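Adenosylmethionine-8-amino-7-oxononanoate aminotransferase (Methanocaldococcus jannaschii, PDB 6ZHK) probably transfers the amino group of S-adenosyl-L-methionine to 7-keto-8-aminopelargonic acid in biotin biosynthesis, with pyridoxal 5'-phosphate as cofactor. Local coordinates at residues A[143-156]-A[224-238]. Sequence-based numbering, arbitrary orientation.
Sequences KGRTKFISVKEGYH and HAEEVFCVILEGGIM
CD1 of Ile-232 sits over one face of the His-156 ring, 3.8 Å from its centroid and 6° off the normal, a CH-pi contact. Ile-232 is fully extended, CG1 anti to the backbone N (chi1 179°), which carries CD1 there. His-156 ND1 is hydrogen-bonded to Asp-268, a predicted cofactor ligand, so Ile-232 packs on what is probably a second-shell residue. Tyr-155 N donates to Glu-234 OE2 (3.1 Å) from above the carboxylate plane. A water donates to Glu-234 OE2 (2.7 Å) and Glu-153 O. CE of Met-238 rests 3.5 Å from Gly-154 N, against the type II turn 151-154.

Strands 147-151 and 228-234 run parallel. Ile-149 N donates to Cys-230 O (3.0 Å), and Ile-232 N to Ile-149 O (3.1 Å). CB of Ile-149 meets Val-231 CG2 at 3.7 Å. Arg-145 NH1 donates to Val-228 O, whose place is less sure, while NH2 pairs with Asp-142 and Asp-262. With an alanine here, Asp-142 and Asp-262 would probably lose their shared cationic partner, and Val-228 O its side-chain donor.

Strand 228-234 lies between strands 147-151 and 265-268 in the seven-stranded sheet of this class-III aminotransferase. Strand 183-185 flanks 147-151. Helices 211-224 and 250-261 pack on the Ile-149 and Val-231 face.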
# COMPACT_ATOMS: atom_id res chain seq x y z
N LYS A 143 -1.25 -12.67 -27.62
CA LYS A 143 -2.24 -13.61 -27.08
C LYS A 143 -1.54 -14.64 -26.20
O LYS A 143 -0.49 -15.16 -26.57
CB LYS A 143 -3.01 -14.33 -28.20
CG LYS A 143 -3.60 -13.41 -29.26
CD LYS A 143 -4.58 -12.40 -28.67
CE LYS A 143 -5.05 -11.38 -29.70
NZ LYS A 143 -5.87 -10.26 -29.15
N GLY A 144 -2.12 -14.91 -25.03
CA GLY A 144 -1.67 -15.98 -24.18
C GLY A 144 -0.43 -15.66 -23.33
O GLY A 144 0.15 -16.57 -22.76
N ARG A 145 -0.08 -14.39 -23.17
CA ARG A 145 1.05 -14.09 -22.28
C ARG A 145 0.56 -13.84 -20.85
O ARG A 145 0.39 -12.68 -20.44
CB ARG A 145 1.74 -12.80 -22.74
CG ARG A 145 2.27 -12.83 -24.16
CD ARG A 145 3.75 -12.78 -23.92
NE ARG A 145 4.29 -12.23 -25.12
CZ ARG A 145 5.54 -11.89 -25.31
NH1 ARG A 145 6.43 -11.95 -24.31
NH2 ARG A 145 5.83 -11.40 -26.49
N THR A 146 0.36 -14.95 -20.12
CA THR A 146 -0.35 -14.97 -18.86
C THR A 146 0.55 -15.48 -17.74
O THR A 146 0.17 -15.42 -16.58
CB THR A 146 -1.61 -15.84 -18.94
OG1 THR A 146 -1.17 -17.15 -19.25
CG2 THR A 146 -2.54 -15.42 -20.05
N LYS A 147 1.77 -15.89 -18.07
CA LYS A 147 2.66 -16.47 -17.09
C LYS A 147 3.85 -15.54 -16.89
O LYS A 147 3.98 -14.51 -17.56
CB LYS A 147 3.07 -17.90 -17.47
CG LYS A 147 1.93 -18.93 -17.32
CD LYS A 147 2.37 -20.37 -17.55
CE LYS A 147 1.43 -21.41 -16.97
NZ LYS A 147 0.03 -21.21 -17.43
N PHE A 148 4.65 -15.85 -15.88
CA PHE A 148 5.82 -15.04 -15.61
C PHE A 148 6.98 -15.97 -15.31
O PHE A 148 6.77 -17.16 -15.08
CB PHE A 148 5.56 -14.14 -14.41
CG PHE A 148 5.36 -14.96 -13.18
CD1 PHE A 148 4.09 -15.40 -12.83
CD2 PHE A 148 6.46 -15.36 -12.42
CE1 PHE A 148 3.94 -16.22 -11.74
CE2 PHE A 148 6.30 -16.17 -11.32
CZ PHE A 148 5.01 -16.59 -10.98
N ILE A 149 8.17 -15.41 -15.32
CA ILE A 149 9.34 -16.12 -14.86
C ILE A 149 9.97 -15.33 -13.72
O ILE A 149 10.17 -14.10 -13.80
CB ILE A 149 10.37 -16.21 -16.02
CG1 ILE A 149 9.90 -17.20 -17.09
CG2 ILE A 149 11.68 -16.70 -15.41
CD1 ILE A 149 10.73 -17.17 -18.39
N SER A 150 10.34 -16.05 -12.67
CA SER A 150 11.07 -15.43 -11.58
C SER A 150 12.04 -16.49 -11.02
O SER A 150 12.41 -17.42 -11.75
CB SER A 150 10.05 -14.96 -10.59
OG SER A 150 10.70 -14.25 -9.55
N VAL A 151 12.45 -16.33 -9.76
CA VAL A 151 13.37 -17.27 -9.11
C VAL A 151 12.82 -17.77 -7.80
O VAL A 151 12.10 -17.08 -7.10
CB VAL A 151 14.79 -16.70 -8.92
CG1 VAL A 151 15.49 -16.54 -10.26
CG2 VAL A 151 14.83 -15.41 -8.11
N LYS A 152 13.18 -19.02 -7.48
CA LYS A 152 12.87 -19.57 -6.17
C LYS A 152 13.58 -18.72 -5.11
O LYS A 152 14.72 -18.27 -5.33
CB LYS A 152 13.35 -21.01 -6.10
CG LYS A 152 12.53 -22.01 -6.94
CD LYS A 152 13.27 -23.35 -7.06
CE LYS A 152 12.89 -24.09 -8.33
NZ LYS A 152 13.10 -25.56 -8.20
N GLU A 153 12.87 -18.51 -4.00
CA GLU A 153 13.37 -17.77 -2.84
C GLU A 153 13.36 -16.27 -3.10
O GLU A 153 13.74 -15.52 -2.21
CB GLU A 153 14.81 -18.15 -2.45
CG GLU A 153 15.02 -19.56 -1.87
CD GLU A 153 16.49 -20.01 -1.69
OE1 GLU A 153 17.43 -19.15 -1.77
OE2 GLU A 153 16.71 -21.23 -1.51
N GLY A 154 12.97 -15.80 -4.29
CA GLY A 154 12.86 -14.35 -4.48
C GLY A 154 11.67 -13.79 -3.67
O GLY A 154 10.76 -14.54 -3.31
N TYR A 155 11.66 -12.48 -3.43
CA TYR A 155 10.63 -11.91 -2.57
C TYR A 155 10.31 -10.52 -3.12
O TYR A 155 11.23 -9.76 -3.41
CB TYR A 155 11.16 -11.78 -1.13
CG TYR A 155 10.15 -11.10 -0.23
CD1 TYR A 155 9.11 -11.82 0.34
CD2 TYR A 155 10.25 -9.74 0.04
CE1 TYR A 155 8.12 -11.20 1.09
CE2 TYR A 155 9.31 -9.11 0.85
CZ TYR A 155 8.25 -9.85 1.36
OH TYR A 155 7.34 -9.21 2.14
N HIS A 156 9.00 -10.22 -3.25
CA HIS A 156 8.50 -8.99 -3.86
C HIS A 156 7.39 -8.37 -3.02
O HIS A 156 6.87 -7.32 -3.41
CB HIS A 156 8.06 -9.29 -5.31
CG HIS A 156 9.28 -9.62 -6.14
ND1 HIS A 156 10.28 -8.72 -6.37
CD2 HIS A 156 9.67 -10.75 -6.72
CE1 HIS A 156 11.27 -9.28 -7.04
NE2 HIS A 156 10.88 -10.50 -7.33
N HIS A 224 9.82 -20.25 -22.77
CA HIS A 224 8.46 -19.83 -22.41
C HIS A 224 8.13 -18.40 -22.85
O HIS A 224 7.06 -17.92 -22.52
CB HIS A 224 8.27 -19.97 -20.90
CG HIS A 224 8.39 -21.40 -20.47
ND1 HIS A 224 7.45 -22.35 -20.88
CD2 HIS A 224 9.29 -22.03 -19.69
CE1 HIS A 224 7.77 -23.52 -20.36
NE2 HIS A 224 8.90 -23.35 -19.60
N ALA A 225 9.03 -17.75 -23.60
CA ALA A 225 8.93 -16.37 -24.04
C ALA A 225 7.53 -15.96 -24.52
O ALA A 225 7.04 -14.91 -24.09
CB ALA A 225 10.00 -16.11 -25.10
N GLU A 226 6.89 -16.78 -25.38
CA GLU A 226 5.68 -16.31 -26.04
C GLU A 226 4.49 -16.53 -25.09
O GLU A 226 3.38 -16.14 -25.42
CB GLU A 226 5.45 -17.01 -27.39
CG GLU A 226 6.53 -16.60 -28.41
CD GLU A 226 6.45 -17.14 -29.83
OE1 GLU A 226 5.35 -17.27 -30.38
OE2 GLU A 226 7.50 -17.45 -30.41
N GLU A 227 4.71 -17.12 -23.92
CA GLU A 227 3.61 -17.30 -22.98
C GLU A 227 3.81 -16.49 -21.71
O GLU A 227 3.05 -16.66 -20.73
CB GLU A 227 3.38 -18.78 -22.62
CG GLU A 227 4.42 -19.42 -21.73
CD GLU A 227 4.34 -20.95 -21.67
OE1 GLU A 227 3.53 -21.46 -20.88
OE2 GLU A 227 5.10 -21.65 -22.41
N VAL A 228 4.78 -15.58 -21.71
CA VAL A 228 5.19 -14.93 -20.46
C VAL A 228 5.06 -13.41 -20.63
O VAL A 228 5.42 -12.90 -21.70
CB VAL A 228 6.63 -15.40 -20.15
CG1 VAL A 228 7.50 -14.37 -19.45
CG2 VAL A 228 6.61 -16.73 -19.38
N PHE A 229 4.50 -12.70 -19.63
CA PHE A 229 4.41 -11.23 -19.69
C PHE A 229 5.53 -10.50 -18.96
O PHE A 229 5.70 -9.28 -19.17
CB PHE A 229 3.03 -10.73 -19.25
CG PHE A 229 2.71 -11.05 -17.82
CD1 PHE A 229 3.17 -10.20 -16.82
CD2 PHE A 229 2.04 -12.22 -17.46
CE1 PHE A 229 2.90 -10.48 -15.47
CE2 PHE A 229 1.73 -12.46 -16.12
CZ PHE A 229 2.15 -11.60 -15.12
N CYS A 230 6.30 -11.22 -18.14
CA CYS A 230 7.50 -10.60 -17.59
C CYS A 230 8.46 -11.63 -16.99
O CYS A 230 8.09 -12.79 -16.82
CB CYS A 230 7.11 -9.61 -16.50
SG CYS A 230 6.55 -10.43 -14.97
N VAL A 231 9.72 -11.20 -16.81
CA VAL A 231 10.72 -11.79 -15.93
C VAL A 231 10.93 -10.74 -14.84
O VAL A 231 10.98 -9.56 -15.15
CB VAL A 231 12.04 -12.08 -16.67
CG1 VAL A 231 13.15 -12.34 -15.64
CG2 VAL A 231 11.86 -13.26 -17.65
N ILE A 232 10.89 -11.11 -13.57
CA ILE A 232 11.07 -10.16 -12.48
C ILE A 232 12.12 -10.74 -11.54
O ILE A 232 12.11 -11.96 -11.28
CB ILE A 232 9.75 -9.82 -11.76
CG1 ILE A 232 10.05 -8.84 -10.61
CG2 ILE A 232 9.10 -11.09 -11.25
CD1 ILE A 232 8.78 -8.32 -9.89
N LEU A 233 13.08 -9.88 -11.14
CA LEU A 233 14.16 -10.23 -10.23
C LEU A 233 14.35 -9.06 -9.28
O LEU A 233 14.04 -7.92 -9.63
CB LEU A 233 15.48 -10.38 -11.05
CG LEU A 233 15.49 -11.55 -12.03
CD1 LEU A 233 16.82 -11.61 -12.81
CD2 LEU A 233 15.29 -12.83 -11.26
N GLU A 234 15.00 -9.34 -8.13
CA GLU A 234 15.47 -8.27 -7.23
C GLU A 234 16.74 -7.60 -7.78
O GLU A 234 17.42 -8.16 -8.63
CB GLU A 234 15.73 -8.89 -5.85
CG GLU A 234 14.42 -9.27 -5.13
CD GLU A 234 14.62 -10.08 -3.85
OE1 GLU A 234 15.02 -9.47 -2.87
OE2 GLU A 234 14.51 -11.33 -3.89
N GLY A 235 17.13 -6.44 -7.23
CA GLY A 235 18.21 -5.61 -7.78
C GLY A 235 19.60 -6.08 -7.32
O GLY A 235 20.36 -5.34 -6.70
N GLY A 236 19.94 -7.33 -7.63
CA GLY A 236 21.35 -7.70 -7.53
C GLY A 236 21.63 -8.43 -6.24
O GLY A 236 22.73 -8.98 -6.05
N ILE A 237 20.61 -8.44 -5.35
CA ILE A 237 20.73 -9.23 -4.16
C ILE A 237 19.34 -9.65 -3.70
O ILE A 237 18.39 -8.96 -3.97
CB ILE A 237 21.48 -8.42 -3.09
CG1 ILE A 237 21.66 -9.18 -1.75
CG2 ILE A 237 20.80 -7.09 -2.92
CD1 ILE A 237 22.73 -8.51 -0.90
N MET A 238 19.24 -10.89 -3.22
CA MET A 238 17.99 -11.42 -2.70
C MET A 238 17.93 -11.12 -1.20
O MET A 238 18.64 -11.73 -0.39
CB MET A 238 17.90 -12.92 -2.98
CG MET A 238 18.19 -13.29 -4.48
SD MET A 238 18.20 -15.09 -4.71
CE MET A 238 16.44 -15.37 -4.56
O HOH W 1 14.87 -12.74 -1.66